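Local coordinates for protein putative glycosyl hydrolase (Bacteroides thetaiotaomicron VPI-5482, PDB 3K11) that is a putative glycosyl hydrolase of family 88, probably a hydrolase acting on glycosidic substrates, at residues V86-L91 with N109-L114; T152-L157 with L164-L169. All blocks are in the same frame, centred on the assembly; numbering follows the deposited sequence.

Interaction 1. Residues V86-L91 with N109-L114; sequences VTYSAL and NRFRFL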
loop_
_atom_site.group_PDB
_atom_site.type_symbol
_atom_site.label_atom_id
_atom_site.label_comp_id
_atom_site.label_asym_id
_atom_site.label_seq_id
_atom_site.Cartn_x
_atom_site.Cartn_y
_atom_site.Cartn_z
ATOM N N VAL A 86 11.376 -5.988 -30.366
ATOM C CA VAL A 86 11.093 -4.677 -29.776
ATOM C C VAL A 86 12.159 -3.659 -30.190
ATOM O O VAL A 86 11.859 -2.503 -30.591
ATOM C CB VAL A 86 10.957 -4.762 -28.224
ATOM C CG1 VAL A 86 10.641 -3.354 -27.648
ATOM C CG2 VAL A 86 9.914 -5.792 -27.832
ATOM N N THR A 87 13.426 -4.069 -30.155
ATOM C CA THR A 87 14.526 -3.164 -30.535
ATOM C C THR A 87 14.358 -2.671 -31.958
ATOM O O THR A 87 14.580 -1.478 -32.252
ATOM C CB THR A 87 15.872 -3.862 -30.362
ATOM O OG1 THR A 87 16.052 -4.201 -28.981
ATOM C CG2 THR A 87 17.058 -2.975 -30.861
ATOM N N TYR A 88 13.985 -3.574 -32.859
ATOM C CA TYR A 88 13.803 -3.154 -34.254
ATOM C C TYR A 88 12.689 -2.106 -34.402
ATOM O O TYR A 88 12.844 -1.120 -35.124
ATOM C CB TYR A 88 13.496 -4.351 -35.152
ATOM C CG TYR A 88 14.621 -5.354 -35.250
ATOM C CD1 TYR A 88 15.910 -4.959 -35.623
ATOM C CD2 TYR A 88 14.393 -6.701 -35.005
ATOM C CE1 TYR A 88 16.937 -5.890 -35.700
ATOM C CE2 TYR A 88 15.423 -7.634 -35.080
ATOM C CZ TYR A 88 16.683 -7.230 -35.447
ATOM O OH TYR A 88 17.714 -8.152 -35.520
ATOM N N SER A 89 11.549 -2.337 -33.748
ATOM C CA SER A 89 10.447 -1.349 -33.758
ATOM C C SER A 89 10.880 -0.028 -33.150
ATOM O O SER A 89 10.541 1.044 -33.680
ATOM C CB SER A 89 9.171 -1.881 -33.045
ATOM O OG SER A 89 8.366 -2.695 -33.921
ATOM N N ALA A 90 11.624 -0.096 -32.050
ATOM C CA ALA A 90 12.169 1.110 -31.408
ATOM C C ALA A 90 13.013 1.957 -32.342
ATOM O O ALA A 90 12.889 3.207 -32.400
ATOM C CB ALA A 90 12.984 0.713 -30.190
ATOM N N LEU A 91 13.909 1.294 -33.064
ATOM C CA LEU A 91 14.836 1.992 -33.978
ATOM C C LEU A 91 14.151 2.555 -35.209
ATOM O O LEU A 91 14.540 3.633 -35.708
ATOM C CB LEU A 91 15.980 1.045 -34.359
ATOM C CG LEU A 91 16.970 0.775 -33.208
ATOM C CD1 LEU A 91 17.924 -0.394 -33.568
ATOM C CD2 LEU A 91 17.734 2.071 -32.762
ATOM N N ASN A 109 19.984 -3.471 -42.263
ATOM C CA ASN A 109 21.094 -4.377 -42.358
ATOM C C ASN A 109 20.787 -5.734 -41.744
ATOM O O ASN A 109 21.034 -6.763 -42.370
ATOM C CB ASN A 109 22.311 -3.756 -41.711
ATOM C CG ASN A 109 23.478 -4.685 -41.672
ATOM O OD1 ASN A 109 23.710 -5.358 -40.670
ATOM N ND2 ASN A 109 24.226 -4.750 -42.773
ATOM N N ARG A 110 20.236 -5.732 -40.534
ATOM C CA ARG A 110 19.917 -7.002 -39.860
ATOM C C ARG A 110 18.821 -7.786 -40.571
ATOM O O ARG A 110 18.925 -9.006 -40.727
ATOM C CB ARG A 110 19.559 -6.780 -38.387
ATOM C CG ARG A 110 20.661 -6.118 -37.539
ATOM C CD ARG A 110 21.997 -6.726 -37.761
ATOM N NE ARG A 110 22.996 -6.267 -36.777
ATOM C CZ ARG A 110 23.680 -5.129 -36.852
ATOM N NH1 ARG A 110 23.429 -4.230 -37.802
ATOM N NH2 ARG A 110 24.609 -4.870 -35.954
ATOM N N PHE A 111 17.771 -7.092 -40.998
ATOM C CA PHE A 111 16.696 -7.763 -41.735
ATOM C C PHE A 111 17.133 -8.305 -43.077
ATOM O O PHE A 111 16.749 -9.403 -43.462
ATOM C CB PHE A 111 15.479 -6.826 -41.934
ATOM C CG PHE A 111 14.668 -6.554 -40.689
ATOM C CD1 PHE A 111 14.844 -7.280 -39.521
ATOM C CD2 PHE A 111 13.639 -5.623 -40.746
ATOM C CE1 PHE A 111 14.057 -7.056 -38.448
ATOM C CE2 PHE A 111 12.835 -5.405 -39.624
ATOM C CZ PHE A 111 13.078 -6.086 -38.498
ATOM N N ARG A 112 17.949 -7.554 -43.804
ATOM C CA ARG A 112 18.424 -8.039 -45.098
ATOM C C ARG A 112 19.341 -9.264 -44.917
ATOM O O ARG A 112 19.316 -10.169 -45.728
ATOM C CB ARG A 112 19.134 -6.927 -45.872
ATOM C CG ARG A 112 18.153 -5.895 -46.366
ATOM C CD ARG A 112 18.814 -4.685 -46.961
ATOM N NE ARG A 112 17.780 -3.709 -47.266
ATOM C CZ ARG A 112 17.064 -3.684 -48.387
ATOM N NH1 ARG A 112 17.288 -4.543 -49.360
ATOM N NH2 ARG A 112 16.120 -2.782 -48.541
ATOM N N PHE A 113 20.128 -9.271 -43.836
ATOM C CA PHE A 113 21.025 -10.354 -43.514
ATOM C C PHE A 113 20.206 -11.592 -43.191
ATOM O O PHE A 113 20.475 -12.663 -43.696
ATOM C CB PHE A 113 21.903 -9.972 -42.312
ATOM C CG PHE A 113 22.645 -11.146 -41.703
ATOM C CD1 PHE A 113 23.700 -11.737 -42.392
ATOM C CD2 PHE A 113 22.288 -11.651 -40.472
ATOM C CE1 PHE A 113 24.391 -12.808 -41.845
ATOM C CE2 PHE A 113 22.966 -12.716 -39.909
ATOM C CZ PHE A 113 24.022 -13.300 -40.596
ATOM N N LEU A 114 19.215 -11.462 -42.329
ATOM C CA LEU A 114 18.379 -12.616 -41.989
ATOM C C LEU A 114 17.647 -13.154 -43.228
ATOM O O LEU A 114 17.549 -14.373 -43.405
ATOM C CB LEU A 114 17.388 -12.256 -40.895
ATOM C CG LEU A 114 17.975 -11.997 -39.499
ATOM C CD1 LEU A 114 16.859 -11.548 -38.555
ATOM C CD2 LEU A 114 18.730 -13.228 -38.955
#
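Y88 and F111 both hold CG anti to their own carbonyl carbon (chi1 -64° and -72°), and these torsions swing the two side chains past each other in opposite directions until their rings meet between the helices. The result is an edge-to-face aromatic pair: the edge of F111 is directed at one face of Y88, with centroids 4.6 Å apart and planes inclined by 56°. F111 CE1 makes the closest approach, 3.5 Å from Y88 CD2, and stands above the face, displaced from the centre towards the CD2 side.

R110 crosses the far end of the tyrosine at about a right angle. Its CB lies 3.7 Å from Y88 OH, while a bend further along the chain leads the guanidinium away, to a salt bridge with D44 and a hydrogen bond to the carbonyl of T47. The hydroxyl of the buried Y88 is hydrogen-bonded to the carbonyl oxygen of L79, which anchors the ring at its polar end. This contact joins successive helices 82-98 and 101-128, as in the helical hairpins of an (alpha/alpha)6 barrel; helix 148-160 packs against Y88 and F111, and helix 400-416 against V86, S89 and A90.

Interaction 2. Residues T152-L157 with L164-L169; sequences TAMIKL and LPVDGL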
loop_
_atom_site.group_PDB
_atom_site.type_symbol
_atom_site.label_atom_id
_atom_site.label_comp_id
_atom_site.label_asym_id
_atom_site.label_seq_id
_atom_site.Cartn_x
_atom_site.Cartn_y
_atom_site.Cartn_z
ATOM N N THR A 152 6.229 -8.073 -36.617
ATOM C CA THR A 152 5.655 -6.738 -36.556
ATOM C C THR A 152 6.625 -5.709 -37.112
ATOM O O THR A 152 6.245 -4.867 -37.940
ATOM C CB THR A 152 5.258 -6.400 -35.121
ATOM O OG1 THR A 152 4.241 -7.334 -34.700
ATOM C CG2 THR A 152 4.717 -4.963 -34.954
ATOM N N ALA A 153 7.854 -5.722 -36.614
ATOM C CA ALA A 153 8.882 -4.779 -37.103
ATOM C C ALA A 153 9.195 -4.925 -38.593
ATOM O O ALA A 153 9.421 -3.918 -39.286
ATOM C CB ALA A 153 10.151 -4.921 -36.286
HETATM N N MSE A 154 9.219 -6.167 -39.094
HETATM C CA MSE A 154 9.494 -6.422 -40.511
HETATM C C MSE A 154 8.386 -5.858 -41.387
HETATM O O MSE A 154 8.659 -5.282 -42.414
HETATM C CB MSE A 154 9.647 -7.912 -40.776
HETATM C CG MSE A 154 10.965 -8.449 -40.261
HETATM SE SE MSE A 154 11.103 -10.366 -40.647
HETATM C CE MSE A 154 12.903 -10.608 -40.011
ATOM N N ILE A 155 7.121 -6.045 -40.971
ATOM C CA ILE A 155 5.994 -5.413 -41.676
ATOM C C ILE A 155 6.131 -3.879 -41.690
ATOM O O ILE A 155 6.075 -3.249 -42.748
ATOM C CB ILE A 155 4.664 -5.813 -41.046
ATOM C CG1 ILE A 155 4.374 -7.304 -41.305
ATOM C CG2 ILE A 155 3.519 -4.976 -41.629
ATOM C CD1 ILE A 155 3.315 -7.903 -40.246
ATOM N N LYS A 156 6.411 -3.287 -40.526
ATOM C CA LYS A 156 6.562 -1.856 -40.438
ATOM C C LYS A 156 7.601 -1.306 -41.392
ATOM O O LYS A 156 7.349 -0.334 -42.111
ATOM C CB LYS A 156 6.925 -1.446 -39.027
ATOM C CG LYS A 156 5.786 -1.553 -38.020
ATOM C CD LYS A 156 6.349 -1.384 -36.638
ATOM C CE LYS A 156 5.292 -1.274 -35.552
ATOM N NZ LYS A 156 5.898 -1.144 -34.187
ATOM N N LEU A 157 8.763 -1.946 -41.453
ATOM C CA LEU A 157 9.808 -1.430 -42.335
ATOM C C LEU A 157 9.532 -1.736 -43.805
ATOM O O LEU A 157 9.755 -0.895 -44.669
ATOM C CB LEU A 157 11.194 -1.927 -41.920
ATOM C CG LEU A 157 12.386 -1.215 -42.602
ATOM C CD1 LEU A 157 12.324 0.298 -42.376
ATOM C CD2 LEU A 157 13.703 -1.759 -42.040
ATOM N N LEU A 164 12.779 -4.084 -49.335
ATOM C CA LEU A 164 13.204 -4.916 -48.190
ATOM C C LEU A 164 12.678 -6.340 -48.393
ATOM O O LEU A 164 11.455 -6.563 -48.352
ATOM C CB LEU A 164 12.650 -4.317 -46.895
ATOM C CG LEU A 164 13.120 -5.015 -45.626
ATOM C CD1 LEU A 164 14.628 -4.840 -45.411
ATOM C CD2 LEU A 164 12.312 -4.530 -44.379
ATOM N N PRO A 165 13.572 -7.320 -48.626
ATOM C CA PRO A 165 13.092 -8.622 -49.066
ATOM C C PRO A 165 12.666 -9.585 -47.945
ATOM O O PRO A 165 13.068 -10.757 -47.928
ATOM C CB PRO A 165 14.280 -9.139 -49.891
ATOM C CG PRO A 165 15.427 -8.654 -49.130
ATOM C CD PRO A 165 15.048 -7.290 -48.590
ATOM N N VAL A 166 11.764 -9.117 -47.084
ATOM C CA VAL A 166 11.338 -9.870 -45.903
ATOM C C VAL A 166 9.951 -10.514 -46.028
ATOM O O VAL A 166 9.433 -11.088 -45.060
ATOM C CB VAL A 166 11.409 -8.997 -44.635
ATOM C CG1 VAL A 166 12.853 -8.681 -44.253
ATOM C CG2 VAL A 166 10.549 -7.737 -44.747
ATOM N N ASP A 167 9.370 -10.531 -47.230
ATOM C CA ASP A 167 8.034 -11.115 -47.357
ATOM C C ASP A 167 8.032 -12.591 -46.998
ATOM O O ASP A 167 7.103 -13.049 -46.354
ATOM C CB ASP A 167 7.445 -10.946 -48.748
ATOM C CG ASP A 167 5.998 -11.449 -48.807
ATOM O OD1 ASP A 167 5.136 -10.861 -48.125
ATOM O OD2 ASP A 167 5.744 -12.470 -49.484
ATOM N N GLY A 168 9.059 -13.341 -47.386
ATOM C CA GLY A 168 9.069 -14.767 -47.058
ATOM C C GLY A 168 9.072 -14.990 -45.550
ATOM O O GLY A 168 8.318 -15.830 -45.013
ATOM N N LEU A 169 9.856 -14.186 -44.833
ATOM C CA LEU A 169 9.916 -14.319 -43.375
ATOM C C LEU A 169 8.594 -13.911 -42.735
ATOM O O LEU A 169 8.131 -14.569 -41.815
ATOM C CB LEU A 169 11.068 -13.487 -42.787
ATOM C CG LEU A 169 12.481 -13.972 -43.164
ATOM C CD1 LEU A 169 13.505 -12.892 -42.932
ATOM C CD2 LEU A 169 12.781 -15.183 -42.315
#
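M154, a selenomethionine here, reaches out as an extended arm and lays its end across L169: SE is 3.8 Å from L169 CB, and the terminal CE is 3.8 Å from L169 CD1. The two side chains cross at a slant, the selenium against L169 CB and the methyl against one branch. Nearer the backbone, V166 provides a smaller bump. Its CG2 settles 3.9 Å from the carbonyl oxygen of M154 and 4.1 Å from M154 CB, against the base of the same arm.

Helices 148-160 and 167-180 are consecutive, and the contact closes the short connection between them, a helix-loop-helix turn of the kind from which (alpha/alpha)6 barrels are built. P165 centres an inverse gamma turn, spanned by a weak bond from V166 N to L164 O, and V166 is the N-cap residue of the second helix. The bend therefore presents L164 and V166 to the first helix one after the other.

L164 supplies the remaining bump. With CG anti to the backbone N (chi1 -175°), it projects CD2 into a notch walled by L157 and by the carbonyl oxygen of M154; L157 CB and CG are each 3.8 Å from L164 CD2. The two leucines cross at about a right angle, one methyl against the branched flank of the other.

Interactions 1 and 2 follow one another along the chain, yet their centres are only about 9 Å apart, and they form a continuous buried patch. Helix 148-160 links them: A153 CB packs 3.6 Å from Y88 CB, and M154 CA 3.6 Å from F111 CE2, so F111 is shared between the aromatic pair and the first helix of interaction 2. A probable hydrogen bond between S89 OG and K156 NZ, 2.9 Å apart, adds a polar tie, and the lysine also forms a salt bridge with E277, while R112 NH1 lies 3.6 Å from P165 CD. A 1,2-ethanediol molecule, probably from the crystallisation liquor, sits about 4 Å from the L157 side chain; it alone does not identify a substrate site.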